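Local coordinates for protein lamina-associated polypeptide 2 isoforms alpha/zeta (Mus musculus, PDB 2V0X) that forms a homodimeric coiled-coil domain and, as a component of the nuclear lamina, probably associates with lamin A and with chromosomes, at residues 54-63 and 115-126; 102-113 and 186-197. The protein carries 2 engineered substitutions. All coordinates share one frame; numbering follows the deposited sequence.

Interaction 1 (54-63 and 115-126)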
loop_
_atom_site.group_PDB
_atom_site.type_symbol
_atom_site.label_atom_id
_atom_site.label_comp_id
_atom_site.label_asym_id
_atom_site.label_seq_id
_atom_site.Cartn_x
_atom_site.Cartn_y
_atom_site.Cartn_z
ATOM N N LEU B 54 -5.368 1.821 -12.549
ATOM C CA LEU B 54 -5.117 0.749 -11.596
ATOM C C LEU B 54 -5.984 -0.495 -11.776
ATOM O O LEU B 54 -7.175 -0.387 -12.051
ATOM C CB LEU B 54 -5.327 1.284 -10.182
ATOM C CG LEU B 54 -4.392 2.433 -9.789
ATOM C CD1 LEU B 54 -4.797 3.008 -8.454
ATOM C CD2 LEU B 54 -2.977 1.931 -9.758
ATOM N N PRO B 55 -5.394 -1.697 -11.646
ATOM C CA PRO B 55 -6.187 -2.931 -11.788
ATOM C C PRO B 55 -7.195 -3.027 -10.639
ATOM O O PRO B 55 -6.947 -2.534 -9.533
ATOM C CB PRO B 55 -5.132 -4.036 -11.696
ATOM C CG PRO B 55 -4.043 -3.417 -10.906
ATOM C CD PRO B 55 -3.967 -2.018 -11.482
ATOM N N SER B 56 -8.339 -3.633 -10.913
ATOM C CA SER B 56 -9.391 -3.779 -9.922
ATOM C C SER B 56 -9.148 -4.962 -8.980
ATOM O O SER B 56 -8.527 -5.960 -9.349
ATOM C CB SER B 56 -10.740 -3.963 -10.638
ATOM O OG SER B 56 -11.802 -4.131 -9.716
ATOM N N VAL B 57 -9.633 -4.828 -7.752
ATOM C CA VAL B 57 -9.513 -5.892 -6.754
ATOM C C VAL B 57 -10.918 -6.303 -6.319
ATOM O O VAL B 57 -11.071 -7.214 -5.518
ATOM C CB VAL B 57 -8.737 -5.421 -5.484
ATOM C CG1 VAL B 57 -7.250 -5.324 -5.752
ATOM C CG2 VAL B 57 -9.282 -4.107 -5.001
ATOM N N ALA B 58 -11.939 -5.667 -6.888
ATOM C CA ALA B 58 -13.317 -5.957 -6.506
ATOM C C ALA B 58 -13.749 -7.420 -6.645
ATOM O O ALA B 58 -14.505 -7.915 -5.818
ATOM C CB ALA B 58 -14.312 -5.013 -7.264
ATOM N N CYS B 59 -13.286 -8.120 -7.674
ATOM C CA CYS B 59 -13.676 -9.522 -7.844
ATOM C C CYS B 59 -12.863 -10.481 -7.010
ATOM O O CYS B 59 -13.381 -11.487 -6.529
ATOM C CB CYS B 59 -13.565 -9.976 -9.304
ATOM S SG CYS B 59 -14.801 -9.258 -10.362
ATOM N N ARG B 60 -11.571 -10.211 -6.914
ATOM C CA ARG B 60 -10.683 -11.090 -6.187
ATOM C C ARG B 60 -10.651 -10.855 -4.681
ATOM O O ARG B 60 -10.499 -11.793 -3.905
ATOM C CB ARG B 60 -9.279 -11.020 -6.807
ATOM C CG ARG B 60 -9.228 -11.654 -8.203
ATOM C CD ARG B 60 -7.997 -11.251 -9.013
ATOM N NE ARG B 60 -7.683 -12.246 -10.044
ATOM C CZ ARG B 60 -8.267 -12.333 -11.239
ATOM N NH1 ARG B 60 -9.217 -11.485 -11.596
ATOM N NH2 ARG B 60 -7.903 -13.284 -12.085
ATOM N N TYR B 61 -10.871 -9.616 -4.265
ATOM C CA TYR B 61 -10.846 -9.288 -2.850
ATOM C C TYR B 61 -12.019 -8.403 -2.479
ATOM O O TYR B 61 -11.835 -7.293 -1.974
ATOM C CB TYR B 61 -9.524 -8.586 -2.537
ATOM C CG TYR B 61 -8.334 -9.431 -2.928
ATOM C CD1 TYR B 61 -7.630 -9.177 -4.098
ATOM C CD2 TYR B 61 -7.908 -10.482 -2.112
ATOM C CE1 TYR B 61 -6.517 -9.937 -4.445
ATOM C CE2 TYR B 61 -6.801 -11.248 -2.456
ATOM C CZ TYR B 61 -6.111 -10.968 -3.613
ATOM O OH TYR B 61 -4.992 -11.711 -3.924
ATOM N N PRO B 62 -13.248 -8.923 -2.651
ATOM C CA PRO B 62 -14.484 -8.202 -2.351
ATOM C C PRO B 62 -14.642 -7.823 -0.872
ATOM O O PRO B 62 -14.315 -8.596 0.034
ATOM C CB PRO B 62 -15.561 -9.198 -2.786
ATOM C CG PRO B 62 -14.934 -10.511 -2.423
ATOM C CD PRO B 62 -13.533 -10.342 -2.946
ATOM N N VAL B 63 -15.173 -6.630 -0.641
ATOM C CA VAL B 63 -15.400 -6.147 0.704
ATOM C C VAL B 63 -16.791 -5.508 0.748
ATOM O O VAL B 63 -17.292 -5.017 -0.269
ATOM C CB VAL B 63 -14.300 -5.150 1.134
ATOM C CG1 VAL B 63 -14.671 -4.470 2.447
ATOM C CG2 VAL B 63 -12.966 -5.893 1.313
ATOM N N GLU B 115 -6.190 5.342 -4.252
ATOM C CA GLU B 115 -6.869 4.164 -4.761
ATOM C C GLU B 115 -5.994 2.913 -4.688
ATOM O O GLU B 115 -6.470 1.858 -4.316
ATOM C CB GLU B 115 -7.354 4.405 -6.196
ATOM C CG GLU B 115 -8.294 3.319 -6.671
ATOM C CD GLU B 115 -8.614 3.384 -8.146
ATOM O OE1 GLU B 115 -8.530 4.488 -8.723
ATOM O OE2 GLU B 115 -8.945 2.325 -8.725
ATOM N N ALA B 116 -4.722 3.033 -5.065
ATOM C CA ALA B 116 -3.799 1.901 -5.004
ATOM C C ALA B 116 -3.667 1.414 -3.557
ATOM O O ALA B 116 -3.693 0.205 -3.296
ATOM C CB ALA B 116 -2.417 2.294 -5.573
ATOM N N ALA B 117 -3.579 2.358 -2.618
ATOM C CA ALA B 117 -3.471 2.049 -1.186
ATOM C C ALA B 117 -4.738 1.382 -0.639
ATOM O O ALA B 117 -4.669 0.440 0.170
ATOM C CB ALA B 117 -3.202 3.332 -0.401
ATOM N N ALA B 118 -5.896 1.908 -1.043
ATOM C CA ALA B 118 -7.171 1.367 -0.603
ATOM C C ALA B 118 -7.298 -0.092 -1.065
ATOM O O ALA B 118 -7.841 -0.945 -0.341
ATOM C CB ALA B 118 -8.319 2.202 -1.176
ATOM N N SER B 119 -6.840 -0.359 -2.284
ATOM C CA SER B 119 -6.875 -1.702 -2.850
ATOM C C SER B 119 -5.979 -2.637 -2.036
ATOM O O SER B 119 -6.346 -3.770 -1.769
ATOM C CB SER B 119 -6.402 -1.679 -4.308
ATOM O OG SER B 119 -7.146 -0.737 -5.041
ATOM N N ALA B 120 -4.783 -2.167 -1.686
ATOM C CA ALA B 120 -3.837 -2.944 -0.861
ATOM C C ALA B 120 -4.482 -3.223 0.507
ATOM O O ALA B 120 -4.300 -4.285 1.104
ATOM C CB ALA B 120 -2.544 -2.161 -0.697
ATOM N N LEU B 121 -5.308 -2.291 0.966
ATOM C CA LEU B 121 -6.017 -2.439 2.233
ATOM C C LEU B 121 -7.043 -3.575 2.098
ATOM O O LEU B 121 -7.172 -4.409 3.006
ATOM C CB LEU B 121 -6.709 -1.117 2.578
ATOM C CG LEU B 121 -7.383 -0.695 3.883
ATOM C CD1 LEU B 121 -8.305 -1.756 4.416
ATOM C CD2 LEU B 121 -6.349 -0.319 4.894
ATOM N N GLN B 122 -7.776 -3.617 0.980
ATOM C CA GLN B 122 -8.761 -4.690 0.780
ATOM C C GLN B 122 -8.077 -6.042 0.774
ATOM O O GLN B 122 -8.607 -7.013 1.282
ATOM C CB GLN B 122 -9.522 -4.543 -0.549
ATOM C CG GLN B 122 -10.643 -3.541 -0.480
ATOM C CD GLN B 122 -11.357 -3.408 -1.806
ATOM O OE1 GLN B 122 -11.910 -4.380 -2.336
ATOM N NE2 GLN B 122 -11.335 -2.215 -2.357
ATOM N N ILE B 123 -6.941 -6.115 0.107
ATOM C CA ILE B 123 -6.179 -7.349 0.042
ATOM C C ILE B 123 -5.712 -7.707 1.464
ATOM O O ILE B 123 -5.894 -8.837 1.913
ATOM C CB ILE B 123 -4.940 -7.183 -0.881
ATOM C CG1 ILE B 123 -5.394 -6.911 -2.317
ATOM C CG2 ILE B 123 -4.072 -8.457 -0.846
ATOM C CD1 ILE B 123 -4.242 -6.505 -3.281
ATOM N N ALA B 124 -5.147 -6.736 2.182
ATOM C CA ALA B 124 -4.657 -6.993 3.546
ATOM C C ALA B 124 -5.748 -7.522 4.446
ATOM O O ALA B 124 -5.496 -8.413 5.269
ATOM C CB ALA B 124 -4.020 -5.741 4.168
ATOM N N ALA B 125 -6.945 -6.941 4.320
ATOM C CA ALA B 125 -8.106 -7.365 5.104
ATOM C C ALA B 125 -8.372 -8.851 4.868
ATOM O O ALA B 125 -8.644 -9.601 5.804
ATOM C CB ALA B 125 -9.356 -6.538 4.720
ATOM N N HIS B 126 -8.312 -9.268 3.610
ATOM C CA HIS B 126 -8.534 -10.674 3.288
ATOM C C HIS B 126 -7.402 -11.514 3.851
ATOM O O HIS B 126 -7.631 -12.595 4.375
ATOM C CB HIS B 126 -8.667 -10.879 1.778
ATOM C CG HIS B 126 -10.035 -10.578 1.266
ATOM N ND1 HIS B 126 -10.974 -11.563 1.027
ATOM C CD2 HIS B 126 -10.657 -9.400 1.021
ATOM C CE1 HIS B 126 -12.116 -11.003 0.668
ATOM N NE2 HIS B 126 -11.949 -9.694 0.655
HETATM O O HOH W 1 -7.362 4.075 -11.248
HETATM O O HOH W 2 -7.926 -0.988 -7.482
#
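Leu54 reaches the helix first, its CD1 lying 3.4 Å from Ala116 N and also touching Glu115 CB; the leucine and the extended glutamate run antiparallel alongside each other. One water joins Leu54 N to Glu115 OE1. A second water donates to Pro55 O and to Ser119 OG, whose hydroxyl in turn donates to Glu115 O. Ser56 OG then accepts from Ala58 N in an ST turn. Val57 rests with both methyls about a turn further along the helix, CG2 being 3.8 Å from Ser119 CB while CG1 faces Ile123 CD1. Tyr61 buries the largest area within 54-63. With CG anti to its carbonyl carbon (chi1 -57°), its ring takes Ile123 CG1 over one face, 3.9 Å from the ring centroid, and turns an edge to the face of His126 in a T-shaped pair, planes at 70°. Pro62 supplies the acceptor: His126 NE2 donates to Pro62 O at 2.7 Å. This oxygen lies in the imidazole plane, while NE2 stands well above the carbonyl plane; the bond probably fixes the rotation of the ring. Val63 CG2 finishes the walk 3.8 Å from Gln122 CG. The loop thus lies along helix 100-146 and meets helix 152-196 as well, where Tyr61 OH is hydrogen-bonded to Asp175, while helix 66-72 adjoins Val63 and Phe33 of the second subunit stacks on His126.

Interaction 2 (102-113 and 186-197)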
loop_
_atom_site.group_PDB
_atom_site.type_symbol
_atom_site.label_atom_id
_atom_site.label_comp_id
_atom_site.label_asym_id
_atom_site.label_seq_id
_atom_site.Cartn_x
_atom_site.Cartn_y
_atom_site.Cartn_z
ATOM N N CYS B 102 -1.108 21.190 -14.864
ATOM C CA CYS B 102 -0.307 20.626 -13.801
ATOM C C CYS B 102 -1.185 20.178 -12.636
ATOM O O CYS B 102 -1.059 19.056 -12.146
ATOM C CB CYS B 102 0.732 21.631 -13.304
ATOM S SG CYS B 102 2.003 20.920 -12.204
ATOM N N ASP B 103 -2.077 21.060 -12.203
ATOM C CA ASP B 103 -2.979 20.767 -11.101
ATOM C C ASP B 103 -3.765 19.469 -11.325
ATOM O O ASP B 103 -3.864 18.648 -10.422
ATOM C CB ASP B 103 -3.924 21.949 -10.850
ATOM C CG ASP B 103 -3.184 23.213 -10.400
ATOM O OD1 ASP B 103 -1.966 23.136 -10.101
ATOM O OD2 ASP B 103 -3.825 24.288 -10.353
ATOM N N LYS B 104 -4.270 19.259 -12.535
ATOM C CA LYS B 104 -5.017 18.044 -12.813
ATOM C C LYS B 104 -4.121 16.811 -12.722
ATOM O O LYS B 104 -4.560 15.762 -12.255
ATOM C CB LYS B 104 -5.723 18.100 -14.173
ATOM C CG LYS B 104 -7.044 18.853 -14.136
ATOM C CD LYS B 104 -8.030 18.281 -15.148
ATOM C CE LYS B 104 -8.322 16.812 -14.841
ATOM N NZ LYS B 104 -9.203 16.156 -15.845
ATOM N N HIS B 105 -2.874 16.944 -13.162
ATOM C CA HIS B 105 -1.911 15.840 -13.108
ATOM C C HIS B 105 -1.567 15.478 -11.670
ATOM O O HIS B 105 -1.428 14.299 -11.333
ATOM C CB HIS B 105 -0.622 16.216 -13.839
ATOM C CG HIS B 105 -0.791 16.375 -15.317
ATOM N ND1 HIS B 105 -1.107 15.319 -16.147
ATOM C CD2 HIS B 105 -0.672 17.461 -16.116
ATOM C CE1 HIS B 105 -1.174 15.749 -17.395
ATOM N NE2 HIS B 105 -0.913 17.044 -17.403
ATOM N N LEU B 106 -1.436 16.499 -10.827
ATOM C CA LEU B 106 -1.110 16.294 -9.432
ATOM C C LEU B 106 -2.271 15.622 -8.728
ATOM O O LEU B 106 -2.073 14.664 -7.982
ATOM C CB LEU B 106 -0.774 17.614 -8.737
ATOM C CG LEU B 106 0.395 18.442 -9.262
ATOM C CD1 LEU B 106 0.739 19.503 -8.226
ATOM C CD2 LEU B 106 1.615 17.568 -9.512
ATOM N N ASP B 107 -3.479 16.128 -8.976
ATOM C CA ASP B 107 -4.682 15.576 -8.363
ATOM C C ASP B 107 -4.899 14.127 -8.786
ATOM O O ASP B 107 -5.307 13.291 -7.978
ATOM C CB ASP B 107 -5.917 16.422 -8.702
ATOM C CG ASP B 107 -7.121 16.023 -7.880
ATOM O OD1 ASP B 107 -6.986 15.945 -6.644
ATOM O OD2 ASP B 107 -8.178 15.734 -8.470
ATOM N N LEU B 108 -4.603 13.822 -10.046
ATOM C CA LEU B 108 -4.752 12.462 -10.538
ATOM C C LEU B 108 -3.747 11.550 -9.825
ATOM O O LEU B 108 -4.083 10.447 -9.369
ATOM C CB LEU B 108 -4.490 12.412 -12.041
ATOM C CG LEU B 108 -4.524 11.000 -12.642
ATOM C CD1 LEU B 108 -5.914 10.371 -12.439
ATOM C CD2 LEU B 108 -4.191 11.078 -14.132
ATOM N N ALA B 109 -2.511 12.013 -9.714
ATOM C CA ALA B 109 -1.484 11.214 -9.050
ATOM C C ALA B 109 -1.860 10.915 -7.601
ATOM O O ALA B 109 -1.683 9.788 -7.145
ATOM C CB ALA B 109 -0.150 11.898 -9.111
ATOM N N LEU B 110 -2.368 11.916 -6.879
ATOM C CA LEU B 110 -2.747 11.716 -5.477
ATOM C C LEU B 110 -3.981 10.809 -5.351
ATOM O O LEU B 110 -4.099 10.042 -4.389
ATOM C CB LEU B 110 -2.993 13.065 -4.772
ATOM C CG LEU B 110 -1.801 14.032 -4.620
ATOM C CD1 LEU B 110 -2.260 15.480 -4.477
ATOM C CD2 LEU B 110 -0.930 13.626 -3.456
ATOM N N CYS B 111 -4.891 10.899 -6.319
ATOM C CA CYS B 111 -6.100 10.073 -6.323
ATOM C C CYS B 111 -5.723 8.611 -6.559
ATOM O O CYS B 111 -6.243 7.705 -5.908
ATOM C CB CYS B 111 -7.091 10.548 -7.407
ATOM S SG CYS B 111 -8.024 12.072 -6.961
ATOM N N ARG B 112 -4.845 8.396 -7.527
ATOM C CA ARG B 112 -4.377 7.065 -7.854
ATOM C C ARG B 112 -3.592 6.511 -6.677
ATOM O O ARG B 112 -3.742 5.347 -6.361
ATOM C CB ARG B 112 -3.554 7.088 -9.142
ATOM C CG ARG B 112 -4.414 7.574 -10.296
ATOM C CD ARG B 112 -4.355 6.684 -11.488
ATOM N NE ARG B 112 -3.245 7.022 -12.347
ATOM C CZ ARG B 112 -3.359 7.356 -13.630
ATOM N NH1 ARG B 112 -4.547 7.403 -14.222
ATOM N NH2 ARG B 112 -2.272 7.637 -14.325
ATOM N N SER B 113 -2.829 7.361 -5.984
ATOM C CA SER B 113 -2.090 6.903 -4.811
ATOM C C SER B 113 -3.094 6.385 -3.772
ATOM O O SER B 113 -2.908 5.325 -3.185
ATOM C CB SER B 113 -1.272 8.040 -4.195
ATOM O OG SER B 113 -0.200 8.420 -5.050
ATOM N N SER B 186 2.614 6.223 -9.164
ATOM C CA SER B 186 1.749 7.400 -9.191
ATOM C C SER B 186 2.366 8.560 -8.426
ATOM O O SER B 186 2.316 9.708 -8.878
ATOM C CB SER B 186 0.370 7.057 -8.641
ATOM O OG SER B 186 -0.239 6.080 -9.458
ATOM N N SER B 187 2.968 8.255 -7.283
ATOM C CA SER B 187 3.622 9.273 -6.482
ATOM C C SER B 187 4.737 9.924 -7.325
ATOM O O SER B 187 4.843 11.146 -7.402
ATOM C CB SER B 187 4.219 8.642 -5.221
ATOM O OG SER B 187 5.218 9.481 -4.655
ATOM N N THR B 188 5.530 9.082 -7.981
ATOM C CA THR B 188 6.629 9.520 -8.825
ATOM C C THR B 188 6.121 10.359 -10.008
ATOM O O THR B 188 6.716 11.371 -10.339
ATOM C CB THR B 188 7.447 8.298 -9.290
ATOM O OG1 THR B 188 7.950 7.623 -8.125
ATOM C CG2 THR B 188 8.609 8.692 -10.193
HETATM N N MSE B 189 5.006 9.958 -10.614
HETATM C CA MSE B 189 4.428 10.722 -11.717
HETATM C C MSE B 189 4.052 12.137 -11.214
HETATM O O MSE B 189 4.410 13.153 -11.817
HETATM C CB MSE B 189 3.188 10.015 -12.267
HETATM C CG MSE B 189 2.548 10.745 -13.455
HETATM SE SE MSE B 189 0.732 10.169 -13.874
HETATM C CE MSE B 189 -0.225 11.416 -12.753
ATOM N N GLY B 190 3.359 12.190 -10.086
ATOM C CA GLY B 190 2.973 13.466 -9.528
ATOM C C GLY B 190 4.180 14.366 -9.312
ATOM O O GLY B 190 4.156 15.543 -9.692
ATOM N N ARG B 191 5.249 13.806 -8.749
ATOM C CA ARG B 191 6.459 14.576 -8.474
ATOM C C ARG B 191 7.224 14.990 -9.724
ATOM O O ARG B 191 7.897 16.019 -9.710
ATOM C CB ARG B 191 7.376 13.848 -7.468
ATOM C CG ARG B 191 6.753 13.714 -6.068
ATOM C CD ARG B 191 7.630 12.899 -5.116
ATOM N NE ARG B 191 8.887 13.567 -4.792
ATOM C CZ ARG B 191 10.088 13.002 -4.884
ATOM N NH1 ARG B 191 10.205 11.751 -5.303
ATOM N NH2 ARG B 191 11.172 13.675 -4.513
ATOM N N ARG B 192 7.159 14.192 -10.784
ATOM C CA ARG B 192 7.821 14.581 -12.030
ATOM C C ARG B 192 7.169 15.884 -12.538
ATOM O O ARG B 192 7.862 16.852 -12.844
ATOM C CB ARG B 192 7.710 13.482 -13.077
ATOM C CG ARG B 192 8.691 12.348 -12.863
ATOM C CD ARG B 192 8.520 11.325 -13.944
ATOM N NE ARG B 192 9.547 10.293 -13.854
ATOM C CZ ARG B 192 9.654 9.286 -14.710
ATOM N NH1 ARG B 192 8.799 9.194 -15.710
ATOM N NH2 ARG B 192 10.594 8.363 -14.554
ATOM N N TYR B 193 5.838 15.937 -12.541
ATOM C CA TYR B 193 5.125 17.143 -12.980
ATOM C C TYR B 193 5.443 18.309 -12.061
ATOM O O TYR B 193 5.673 19.435 -12.510
ATOM C CB TYR B 193 3.611 16.916 -12.996
ATOM C CG TYR B 193 3.129 16.159 -14.209
ATOM C CD1 TYR B 193 2.838 14.796 -14.140
ATOM C CD2 TYR B 193 2.941 16.814 -15.427
ATOM C CE1 TYR B 193 2.367 14.101 -15.258
ATOM C CE2 TYR B 193 2.472 16.136 -16.547
ATOM C CZ TYR B 193 2.186 14.780 -16.456
ATOM O OH TYR B 193 1.713 14.109 -17.562
ATOM N N LEU B 194 5.497 18.030 -10.767
ATOM C CA LEU B 194 5.782 19.066 -9.799
ATOM C C LEU B 194 7.163 19.693 -9.935
ATOM O O LEU B 194 7.293 20.909 -9.833
ATOM C CB LEU B 194 5.603 18.541 -8.387
ATOM C CG LEU B 194 5.830 19.571 -7.285
ATOM C CD1 LEU B 194 4.729 20.661 -7.336
ATOM C CD2 LEU B 194 5.814 18.852 -5.943
ATOM N N TRP B 195 8.188 18.861 -10.130
ATOM C CA TRP B 195 9.560 19.336 -10.255
ATOM C C TRP B 195 9.948 19.902 -11.620
ATOM O O TRP B 195 10.881 20.698 -11.706
ATOM C CB TRP B 195 10.560 18.265 -9.797
ATOM C CG TRP B 195 10.583 18.157 -8.321
ATOM C CD1 TRP B 195 9.842 17.295 -7.548
ATOM C CD2 TRP B 195 11.288 19.010 -7.405
ATOM N NE1 TRP B 195 10.034 17.573 -6.220
ATOM C CE2 TRP B 195 10.915 18.617 -6.100
ATOM C CE3 TRP B 195 12.191 20.068 -7.562
ATOM C CZ2 TRP B 195 11.410 19.248 -4.952
ATOM C CZ3 TRP B 195 12.689 20.699 -6.424
ATOM C CH2 TRP B 195 12.298 20.288 -5.131
ATOM N N LEU B 196 9.249 19.502 -12.677
ATOM C CA LEU B 196 9.535 20.030 -14.005
ATOM C C LEU B 196 8.854 21.385 -14.255
ATOM O O LEU B 196 9.284 22.147 -15.115
ATOM C CB LEU B 196 9.103 19.043 -15.090
ATOM C CG LEU B 196 9.982 17.814 -15.313
ATOM C CD1 LEU B 196 9.408 17.005 -16.447
ATOM C CD2 LEU B 196 11.416 18.220 -15.627
ATOM N N LYS B 197 7.837 21.697 -13.458
ATOM C CA LYS B 197 7.059 22.931 -13.581
ATOM C C LYS B 197 7.866 24.211 -13.822
ATOM O O LYS B 197 7.604 24.937 -14.787
ATOM C CB LYS B 197 6.147 23.101 -12.351
ATOM C CG LYS B 197 5.082 24.175 -12.500
ATOM C CD LYS B 197 4.073 24.161 -11.351
ATOM C CE LYS B 197 4.700 24.586 -10.035
ATOM N NZ LYS B 197 3.682 24.616 -8.953
HETATM O O HOH W 3 0.968 23.275 -8.564
HETATM O O HOH W 4 -0.291 7.094 -12.314
#
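Tyr193 and His105 meet as an offset stack within an antiparallel helix pair, the hairpin of two long helices on which this dimeric coiled-coil domain is built; the short segments run at 164° with their axes 8.1 Å apart. The ring planes are only 8° from parallel and their centroids 3.9 Å apart, with His105 CG over the rim of the phenol and Tyr193 CE2 over the centre of the imidazole. His105 CB lies over the same tyrosine face, 3.7 Å from its centroid. Replacing Tyr193 by an alanine would probably leave the His105 imidazole without its stacking partner, open a gap over His105 CB and beside Met189 CG, and set the histidine free to turn. Met189, a selenomethionine, is a knob in the hole formed by His105, Leu108, Ala109 and Arg112. Its CG stands anti to the backbone N (chi1 -179°) and the chain bends at its last torsion, which brings CE to 3.4 Å from His105 O and against Ala109 CB. Arg112 lies across this side chain, nearly perpendicular to it, its NH2 held chiefly by a salt bridge to Asp51. Ser186 packs its OG against Arg112 CB, while that hydroxyl is hydrogen-bonded to Cys182 O and shares a water with Arg112 NH2. The backbones come near each other at small residues: Ala109 CB touches Gly190 CA at 3.5 Å and lies 3.3 Å from Ser186 O.

Overall arrangement
Both contacts use helix 100-146, adjoining where Leu54 CD1 of interaction 1 packs 3.3 Å from Arg112 O of interaction 2; their centres are about 22 Å apart. Interaction 2 is the buried one, joining two helices through small residues, a stacked ring pair and a knob, with one water between Arg112 and Ser186. Interaction 1 is partly buried: the helix is covered by a loop whose backbone, not paired in a regular helix, offers Leu54 N and Pro55 O to waters and Pro62 O to a histidine. The areas they bury are nearly equal. Each meets the second subunit, in interaction 1 partly through Ala117 O and Ser180 of that chain and in interaction 2 through reciprocal Asp107–Arg191 salt bridges.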